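Long-range contacts in A151R (African swine fever virus Georgia 2007/1, PDB 7CMA), which binds a zinc ion and is a non-structural viral protein, possibly an oxygenase, whose precise role is not firmly established: residues A[24-32]-A[42-50]; A[128-136]-A[145-154]. All blocks are in the same frame, centred on the assembly; numbering follows the deposited sequence.

Interaction 1: residues A[24-32]-A[42-50]; sequences ELENGGTIL and EISYIGNTY
Thr30 and Ser44 meet through their hydroxyls because their torsions turn the two oxygens toward each other across a non-hydrogen-bonded pair: OG1 of Thr30 stands anti to its own backbone N (chi1 175°), while OG of Ser44 lies beside its backbone N (chi1 -65°). Thr30 OG1 donates to Ser44 OG at 2.8 Å, and Ser44 OG in turn donates to Glu42 OE2, using the anti lone pair of that carboxylate oxygen, so three polar side chains form a short hydrogen-bonded chain on one face of the sheet. Glu42 runs fully extended, and its CG lies 3.7 Å from Leu32 CD2; the two side chains lie alongside each other, pointing the same way.

The backbones beneath are antiparallel, 169° between strand directions. Ile31 and Ile43 make the hydrogen-bonded pair, Ile31 N to Ile43 O at 2.8 Å and Ile43 N to Ile31 O at 2.9 Å. Their side chains go to the other face, where Ile43 packs on helix 72-84. Two residues before Ile31, Gly29 O takes a nearly straight bond from Tyr45 N (2.8 Å). Gly29 has positive phi and turns the chain from helix 3-28 into the strand.

Tyr50 reaches back to that helix. Its CE1 packs 3.6 Å from Leu25 CD2, and Tyr45 CD1 lies over the centre of one face of the Tyr50 ring. The Tyr50 hydroxyl lies near Leu25 O and is also hydrogen-bonded to Ser72. This is the pattern of a beta hairpin, strands 30-35 and 38-46, continuing directly from a long N-terminal helix within a five-stranded antiparallel sheet.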
loop_
_atom_site.group_PDB
_atom_site.type_symbol
_atom_site.label_atom_id
_atom_site.label_comp_id
_atom_site.label_asym_id
_atom_site.label_seq_id
_atom_site.Cartn_x
_atom_site.Cartn_y
_atom_site.Cartn_z
ATOM N N GLU A 24 -13.528 -6.189 14.935
ATOM C CA GLU A 24 -14.145 -5.146 15.797
ATOM C C GLU A 24 -15.473 -5.671 16.354
ATOM O O GLU A 24 -15.672 -5.572 17.583
ATOM C CB GLU A 24 -14.327 -3.842 15.016
ATOM C CG GLU A 24 -13.064 -3.001 14.939
ATOM C CD GLU A 24 -12.567 -2.482 16.279
ATOM O OE1 GLU A 24 -13.382 -2.386 17.209
ATOM O OE2 GLU A 24 -11.367 -2.189 16.389
ATOM N N LEU A 25 -16.271 -6.341 15.514
ATOM C CA LEU A 25 -17.575 -6.930 15.918
ATOM C C LEU A 25 -17.342 -8.090 16.901
ATOM O O LEU A 25 -18.131 -8.213 17.861
ATOM C CB LEU A 25 -18.331 -7.403 14.674
ATOM C CG LEU A 25 -19.588 -6.608 14.325
ATOM C CD1 LEU A 25 -20.482 -7.397 13.383
ATOM C CD2 LEU A 25 -20.353 -6.217 15.577
ATOM N N GLU A 26 -16.302 -8.901 16.671
ATOM C CA GLU A 26 -16.007 -10.105 17.495
ATOM C C GLU A 26 -15.426 -9.676 18.849
ATOM O O GLU A 26 -15.522 -10.466 19.802
ATOM C CB GLU A 26 -15.043 -11.046 16.767
ATOM C CG GLU A 26 -15.742 -12.119 15.946
ATOM C CD GLU A 26 -16.602 -13.084 16.746
ATOM O OE1 GLU A 26 -16.160 -13.513 17.830
ATOM O OE2 GLU A 26 -17.711 -13.409 16.278
ATOM N N ASN A 27 -14.878 -8.459 18.930
ATOM C CA ASN A 27 -14.218 -7.941 20.159
ATOM C C ASN A 27 -15.236 -7.151 20.988
ATOM O O ASN A 27 -15.496 -7.553 22.138
ATOM C CB ASN A 27 -12.987 -7.093 19.827
ATOM C CG ASN A 27 -11.843 -7.916 19.276
ATOM O OD1 ASN A 27 -11.854 -9.143 19.369
ATOM N ND2 ASN A 27 -10.870 -7.255 18.672
ATOM N N GLY A 28 -15.787 -6.073 20.421
ATOM C CA GLY A 28 -16.618 -5.095 21.149
ATOM C C GLY A 28 -18.083 -5.489 21.154
ATOM O O GLY A 28 -18.834 -4.945 21.993
ATOM N N GLY A 29 -18.514 -6.216 20.124
ATOM C CA GLY A 29 -19.877 -6.769 19.999
ATOM C C GLY A 29 -20.912 -5.710 19.640
ATOM O O GLY A 29 -22.111 -6.043 19.655
ATOM N N THR A 30 -20.485 -4.494 19.284
ATOM C CA THR A 30 -21.442 -3.394 18.981
ATOM C C THR A 30 -20.805 -2.394 18.014
ATOM O O THR A 30 -19.632 -2.033 18.209
ATOM C CB THR A 30 -21.953 -2.727 20.268
ATOM O OG1 THR A 30 -22.776 -1.622 19.899
ATOM C CG2 THR A 30 -20.847 -2.247 21.179
ATOM N N ILE A 31 -21.565 -1.996 16.992
ATOM C CA ILE A 31 -21.127 -1.074 15.906
ATOM C C ILE A 31 -22.281 -0.116 15.601
ATOM O O ILE A 31 -23.420 -0.598 15.395
ATOM C CB ILE A 31 -20.690 -1.857 14.654
ATOM C CG1 ILE A 31 -19.399 -2.648 14.902
ATOM C CG2 ILE A 31 -20.566 -0.929 13.457
ATOM C CD1 ILE A 31 -18.586 -2.912 13.652
ATOM N N LEU A 32 -21.996 1.185 15.630
ATOM C CA LEU A 32 -22.927 2.255 15.196
ATOM C C LEU A 32 -22.630 2.621 13.737
ATOM O O LEU A 32 -21.443 2.761 13.386
ATOM C CB LEU A 32 -22.758 3.461 16.127
ATOM C CG LEU A 32 -23.179 3.230 17.577
ATOM C CD1 LEU A 32 -22.869 4.449 18.438
ATOM C CD2 LEU A 32 -24.656 2.877 17.665
ATOM N N GLU A 42 -27.647 0.504 14.276
ATOM C CA GLU A 42 -26.825 -0.125 15.341
ATOM C C GLU A 42 -26.904 -1.645 15.181
ATOM O O GLU A 42 -28.019 -2.162 14.993
ATOM C CB GLU A 42 -27.320 0.303 16.726
ATOM C CG GLU A 42 -26.540 -0.327 17.874
ATOM C CD GLU A 42 -27.019 0.049 19.268
ATOM O OE1 GLU A 42 -27.818 0.989 19.381
ATOM O OE2 GLU A 42 -26.602 -0.618 20.239
ATOM N N ILE A 43 -25.754 -2.312 15.156
ATOM C CA ILE A 43 -25.674 -3.794 15.229
ATOM C C ILE A 43 -24.955 -4.177 16.520
ATOM O O ILE A 43 -23.843 -3.660 16.754
ATOM C CB ILE A 43 -24.990 -4.373 13.976
ATOM C CG1 ILE A 43 -25.849 -4.135 12.730
ATOM C CG2 ILE A 43 -24.674 -5.847 14.167
ATOM C CD1 ILE A 43 -25.058 -3.844 11.480
ATOM N N SER A 44 -25.673 -4.845 17.418
ATOM C CA SER A 44 -25.162 -5.212 18.762
ATOM C C SER A 44 -25.489 -6.676 19.053
ATOM O O SER A 44 -26.594 -7.111 18.712
ATOM C CB SER A 44 -25.722 -4.298 19.817
ATOM O OG SER A 44 -25.260 -2.975 19.619
ATOM N N TYR A 45 -24.513 -7.420 19.566
ATOM C CA TYR A 45 -24.690 -8.810 20.047
ATOM C C TYR A 45 -25.376 -8.777 21.415
ATOM O O TYR A 45 -24.767 -8.243 22.353
ATOM C CB TYR A 45 -23.344 -9.528 20.108
ATOM C CG TYR A 45 -23.451 -11.023 20.262
ATOM C CD1 TYR A 45 -23.815 -11.823 19.193
ATOM C CD2 TYR A 45 -23.256 -11.630 21.492
ATOM C CE1 TYR A 45 -23.923 -13.197 19.326
ATOM C CE2 TYR A 45 -23.356 -13.003 21.642
ATOM C CZ TYR A 45 -23.696 -13.789 20.556
ATOM O OH TYR A 45 -23.818 -15.138 20.701
ATOM N N ILE A 46 -26.677 -9.082 21.433
ATOM C CA ILE A 46 -27.537 -9.152 22.654
ATOM C C ILE A 46 -28.125 -10.562 22.748
ATOM O O ILE A 46 -28.821 -10.972 21.802
ATOM C CB ILE A 46 -28.644 -8.080 22.607
ATOM C CG1 ILE A 46 -28.158 -6.799 21.922
ATOM C CG2 ILE A 46 -29.195 -7.820 24.003
ATOM C CD1 ILE A 46 -28.684 -5.525 22.531
ATOM N N GLY A 47 -27.807 -11.288 23.823
ATOM C CA GLY A 47 -28.231 -12.685 24.032
ATOM C C GLY A 47 -27.303 -13.662 23.327
ATOM O O GLY A 47 -26.124 -13.741 23.717
ATOM N N ASN A 48 -27.790 -14.308 22.265
ATOM C CA ASN A 48 -27.021 -15.297 21.464
ATOM C C ASN A 48 -27.100 -14.928 19.976
ATOM O O ASN A 48 -26.606 -15.724 19.151
ATOM C CB ASN A 48 -27.506 -16.729 21.718
ATOM C CG ASN A 48 -29.008 -16.826 21.872
ATOM O OD1 ASN A 48 -29.755 -16.415 20.986
ATOM N ND2 ASN A 48 -29.457 -17.387 22.983
ATOM N N THR A 49 -27.613 -13.732 19.655
ATOM C CA THR A 49 -27.756 -13.252 18.251
ATOM C C THR A 49 -27.399 -11.766 18.154
ATOM O O THR A 49 -27.577 -11.035 19.153
ATOM C CB THR A 49 -29.172 -13.487 17.706
ATOM O OG1 THR A 49 -30.079 -12.658 18.435
ATOM C CG2 THR A 49 -29.608 -14.934 17.800
ATOM N N TYR A 50 -27.083 -11.319 16.940
ATOM C CA TYR A 50 -26.945 -9.888 16.583
ATOM C C TYR A 50 -28.332 -9.313 16.307
ATOM O O TYR A 50 -29.180 -10.029 15.742
ATOM C CB TYR A 50 -26.020 -9.725 15.377
ATOM C CG TYR A 50 -24.552 -9.887 15.681
ATOM C CD1 TYR A 50 -23.811 -8.837 16.194
ATOM C CD2 TYR A 50 -23.896 -11.083 15.438
ATOM C CE1 TYR A 50 -22.461 -8.970 16.467
ATOM C CE2 TYR A 50 -22.544 -11.230 15.696
ATOM C CZ TYR A 50 -21.819 -10.163 16.193
ATOM O OH TYR A 50 -20.479 -10.286 16.420
#

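Interaction 2: residues A[128-136]-A[145-154]; sequences GPHIFNDRS and FYPFTNIMSP
Arg135 lays its extended side chain across Phe145 and pushes its guanidinium in among three backbone carbonyls. NH2 donates to Ile151 O at 2.8 Å, with that oxygen in the guanidinium plane, and to Phe148 O at 3.0 Å, which sits tilted from it; NH1 adds a weak bond to Tyr146 O. Phe145 CB covers one guanidinium face, 3.6 Å from Arg135 CZ, and Thr149 CA covers the opposite one. The aliphatic part of the arginine makes a CH-pi contact, CG sitting 4.1 Å from the centroid of the Phe145 ring and nearly over its centre. Planes of ring and guanidinium are only 12° apart.

Phe148 to Ile151 is a type I beta turn, and Phe148 O serves two donors from opposite faces of its plane, Arg135 NH2 and the turn's own Ile151 N, so one carbonyl both closes the turn and receives the arginine.

Further along, the edge of the Phe145 ring faces Phe132, with CE1 3.9 Å from Phe132 CD1. Pro154 CD lies over one face of the Phe132 ring. Met152 sets its CG against the backbone of Phe132 and Asn133, and a bend at the end of its side chain (chi3 20°) puts CE 3.8 Å from Pro129 CB, beside 3-10 segment 130-132. Trp138 stacks on Phe132, and Trp93 of strand 90-94 touches Met152.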
loop_
_atom_site.group_PDB
_atom_site.type_symbol
_atom_site.label_atom_id
_atom_site.label_comp_id
_atom_site.label_asym_id
_atom_site.label_seq_id
_atom_site.Cartn_x
_atom_site.Cartn_y
_atom_site.Cartn_z
ATOM N N GLY A 128 -19.666 11.548 23.335
ATOM C CA GLY A 128 -20.183 10.659 22.276
ATOM C C GLY A 128 -19.189 10.515 21.126
ATOM O O GLY A 128 -18.099 11.071 21.171
ATOM N N PRO A 129 -19.495 9.676 20.115
ATOM C CA PRO A 129 -18.541 9.382 19.045
ATOM C C PRO A 129 -18.278 10.551 18.074
ATOM O O PRO A 129 -17.258 10.542 17.439
ATOM C CB PRO A 129 -19.208 8.211 18.315
ATOM C CG PRO A 129 -20.689 8.435 18.540
ATOM C CD PRO A 129 -20.775 8.971 19.953
ATOM N N HIS A 130 -19.195 11.520 17.984
ATOM C CA HIS A 130 -19.307 12.423 16.802
ATOM C C HIS A 130 -18.023 13.249 16.628
ATOM O O HIS A 130 -17.628 13.478 15.467
ATOM C CB HIS A 130 -20.553 13.307 16.914
ATOM C CG HIS A 130 -21.801 12.537 17.169
ATOM N ND1 HIS A 130 -22.611 12.081 16.145
ATOM C CD2 HIS A 130 -22.332 12.059 18.315
ATOM C CE1 HIS A 130 -23.614 11.397 16.658
ATOM N NE2 HIS A 130 -23.449 11.347 17.982
ATOM N N ILE A 131 -17.346 13.591 17.730
ATOM C CA ILE A 131 -16.166 14.507 17.713
ATOM C C ILE A 131 -14.982 13.816 17.015
ATOM O O ILE A 131 -14.048 14.521 16.614
ATOM C CB ILE A 131 -15.807 14.969 19.140
ATOM C CG1 ILE A 131 -14.721 16.048 19.123
ATOM C CG2 ILE A 131 -15.423 13.783 20.016
ATOM C CD1 ILE A 131 -14.326 16.559 20.496
ATOM N N PHE A 132 -15.034 12.491 16.857
ATOM C CA PHE A 132 -13.924 11.707 16.254
ATOM C C PHE A 132 -14.022 11.739 14.723
ATOM O O PHE A 132 -13.054 11.339 14.059
ATOM C CB PHE A 132 -13.926 10.277 16.794
ATOM C CG PHE A 132 -13.461 10.162 18.220
ATOM C CD1 PHE A 132 -12.110 10.203 18.525
ATOM C CD2 PHE A 132 -14.374 10.191 19.263
ATOM C CE1 PHE A 132 -11.685 10.131 19.842
ATOM C CE2 PHE A 132 -13.949 10.148 20.579
ATOM C CZ PHE A 132 -12.603 10.123 20.866
ATOM N N ASN A 133 -15.100 12.322 14.189
ATOM C CA ASN A 133 -15.338 12.453 12.728
ATOM C C ASN A 133 -14.183 13.239 12.088
ATOM O O ASN A 133 -13.773 12.868 10.990
ATOM C CB ASN A 133 -16.693 13.104 12.447
ATOM C CG ASN A 133 -17.053 13.114 10.980
ATOM O OD1 ASN A 133 -17.375 14.165 10.427
ATOM N ND2 ASN A 133 -17.038 11.948 10.355
ATOM N N ASP A 134 -13.724 14.318 12.731
ATOM C CA ASP A 134 -12.586 15.143 12.243
ATOM C C ASP A 134 -11.305 14.730 12.986
ATOM O O ASP A 134 -11.159 15.101 14.161
ATOM C CB ASP A 134 -12.876 16.640 12.410
ATOM C CG ASP A 134 -11.753 17.548 11.932
ATOM O OD1 ASP A 134 -10.845 17.050 11.262
ATOM O OD2 ASP A 134 -11.842 18.762 12.172
ATOM N N ARG A 135 -10.383 14.053 12.295
ATOM C CA ARG A 135 -9.176 13.433 12.903
ATOM C C ARG A 135 -8.129 14.515 13.186
ATOM O O ARG A 135 -7.252 14.275 14.035
ATOM C CB ARG A 135 -8.628 12.341 11.982
ATOM C CG ARG A 135 -9.579 11.165 11.808
ATOM C CD ARG A 135 -8.993 10.077 10.940
ATOM N NE ARG A 135 -9.774 8.853 11.005
ATOM C CZ ARG A 135 -9.424 7.716 10.416
ATOM N NH1 ARG A 135 -8.311 7.664 9.709
ATOM N NH2 ARG A 135 -10.191 6.646 10.523
ATOM N N SER A 136 -8.268 15.679 12.547
ATOM C CA SER A 136 -7.291 16.796 12.648
ATOM C C SER A 136 -7.121 17.344 14.064
ATOM O O SER A 136 -6.057 17.896 14.334
ATOM C CB SER A 136 -7.707 17.904 11.722
ATOM O OG SER A 136 -8.752 18.673 12.281
ATOM N N PHE A 145 -5.743 5.998 14.737
ATOM C CA PHE A 145 -6.949 5.502 14.046
ATOM C C PHE A 145 -6.558 4.500 12.958
ATOM O O PHE A 145 -5.426 4.592 12.470
ATOM C CB PHE A 145 -7.685 6.657 13.365
ATOM C CG PHE A 145 -8.213 7.768 14.235
ATOM C CD1 PHE A 145 -9.489 7.707 14.763
ATOM C CD2 PHE A 145 -7.454 8.901 14.479
ATOM C CE1 PHE A 145 -9.979 8.736 15.550
ATOM C CE2 PHE A 145 -7.945 9.928 15.268
ATOM C CZ PHE A 145 -9.206 9.844 15.801
ATOM N N TYR A 146 -7.433 3.545 12.641
ATOM C CA TYR A 146 -7.257 2.636 11.478
ATOM C C TYR A 146 -6.976 3.472 10.235
ATOM O O TYR A 146 -7.495 4.578 10.087
ATOM C CB TYR A 146 -8.495 1.755 11.303
ATOM C CG TYR A 146 -8.645 0.666 12.333
ATOM C CD1 TYR A 146 -7.750 -0.390 12.390
ATOM C CD2 TYR A 146 -9.710 0.660 13.221
ATOM C CE1 TYR A 146 -7.879 -1.395 13.333
ATOM C CE2 TYR A 146 -9.856 -0.339 14.168
ATOM C CZ TYR A 146 -8.964 -1.396 14.190
ATOM O OH TYR A 146 -9.111 -2.387 15.112
ATOM N N PRO A 147 -6.131 2.986 9.302
ATOM C CA PRO A 147 -5.921 3.682 8.037
ATOM C C PRO A 147 -7.234 3.907 7.264
ATOM O O PRO A 147 -7.310 4.864 6.507
ATOM C CB PRO A 147 -4.967 2.757 7.258
ATOM C CG PRO A 147 -5.135 1.392 7.911
ATOM C CD PRO A 147 -5.447 1.687 9.361
ATOM N N PHE A 148 -8.255 3.090 7.547
ATOM C CA PHE A 148 -9.601 3.171 6.918
ATOM C C PHE A 148 -10.338 4.406 7.451
ATOM O O PHE A 148 -10.714 4.399 8.630
ATOM C CB PHE A 148 -10.406 1.899 7.200
ATOM C CG PHE A 148 -9.707 0.613 6.840
ATOM C CD1 PHE A 148 -9.468 0.281 5.513
ATOM C CD2 PHE A 148 -9.250 -0.250 7.827
ATOM C CE1 PHE A 148 -8.805 -0.892 5.185
ATOM C CE2 PHE A 148 -8.586 -1.422 7.495
ATOM C CZ PHE A 148 -8.365 -1.741 6.175
ATOM N N THR A 149 -10.626 5.377 6.578
ATOM C CA THR A 149 -11.313 6.647 6.931
ATOM C C THR A 149 -12.762 6.360 7.348
ATOM O O THR A 149 -13.360 7.233 8.004
ATOM C CB THR A 149 -11.284 7.660 5.776
ATOM O OG1 THR A 149 -11.964 7.076 4.665
ATOM C CG2 THR A 149 -9.883 8.075 5.379
ATOM N N ASN A 150 -13.288 5.174 7.018
ATOM C CA ASN A 150 -14.715 4.831 7.256
ATOM C C ASN A 150 -14.887 4.238 8.658
ATOM O O ASN A 150 -16.041 3.967 9.035
ATOM C CB ASN A 150 -15.262 3.873 6.200
ATOM C CG ASN A 150 -15.315 4.501 4.828
ATOM O OD1 ASN A 150 -16.065 5.449 4.604
ATOM N ND2 ASN A 150 -14.432 4.063 3.946
ATOM N N ILE A 151 -13.793 4.008 9.388
ATOM C CA ILE A 151 -13.862 3.590 10.819
ATOM C C ILE A 151 -13.515 4.794 11.694
ATOM O O ILE A 151 -12.346 5.228 11.678
ATOM C CB ILE A 151 -12.961 2.379 11.119
ATOM C CG1 ILE A 151 -13.070 1.315 10.024
ATOM C CG2 ILE A 151 -13.278 1.819 12.502
ATOM C CD1 ILE A 151 -13.097 -0.099 10.538
ATOM N N MET A 152 -14.536 5.403 12.287
ATOM C CA MET A 152 -14.415 6.669 13.050
ATOM C C MET A 152 -13.688 6.383 14.369
ATOM O O MET A 152 -12.952 7.278 14.834
ATOM C CB MET A 152 -15.798 7.263 13.332
ATOM C CG MET A 152 -15.796 8.772 13.480
ATOM S SD MET A 152 -17.423 9.433 13.976
ATOM C CE MET A 152 -18.200 7.976 14.665
ATOM N N SER A 153 -13.992 5.238 14.992
ATOM C CA SER A 153 -13.527 4.851 16.352
ATOM C C SER A 153 -12.008 4.725 16.356
ATOM O O SER A 153 -11.430 4.140 15.447
ATOM C CB SER A 153 -14.183 3.565 16.813
ATOM O OG SER A 153 -14.514 2.743 15.711
ATOM N N PRO A 154 -11.311 5.317 17.353
ATOM C CA PRO A 154 -9.876 5.093 17.518
ATOM C C PRO A 154 -9.525 3.598 17.609
ATOM O O PRO A 154 -10.287 2.853 18.211
ATOM C CB PRO A 154 -9.548 5.822 18.830
ATOM C CG PRO A 154 -10.605 6.908 18.918
ATOM C CD PRO A 154 -11.849 6.282 18.322
#

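Interaction 1 closes before interaction 2 opens, so the two follow in series along the chain, their centres 19 Å apart. They nevertheless touch: Glu24 OE2 of helix 3-28 lies 2.6 Å from Tyr146 OH, a probable hydrogen bond. Strand 90-94 is a second bridge, pairing with strand 30-35 at one edge of the five-stranded sheet while its Ile92 forms backbone hydrogen bonds with Asn150 and Met152. Interaction 2 also borders the smaller sheet through strand 99-104, and the side chain of Phe145 is about 11 Å from the zinc ion held by His109, Cys116, Cys139 and Cys142. The C-terminal loops therefore join the helix-and-hairpin part to the zinc-bearing part.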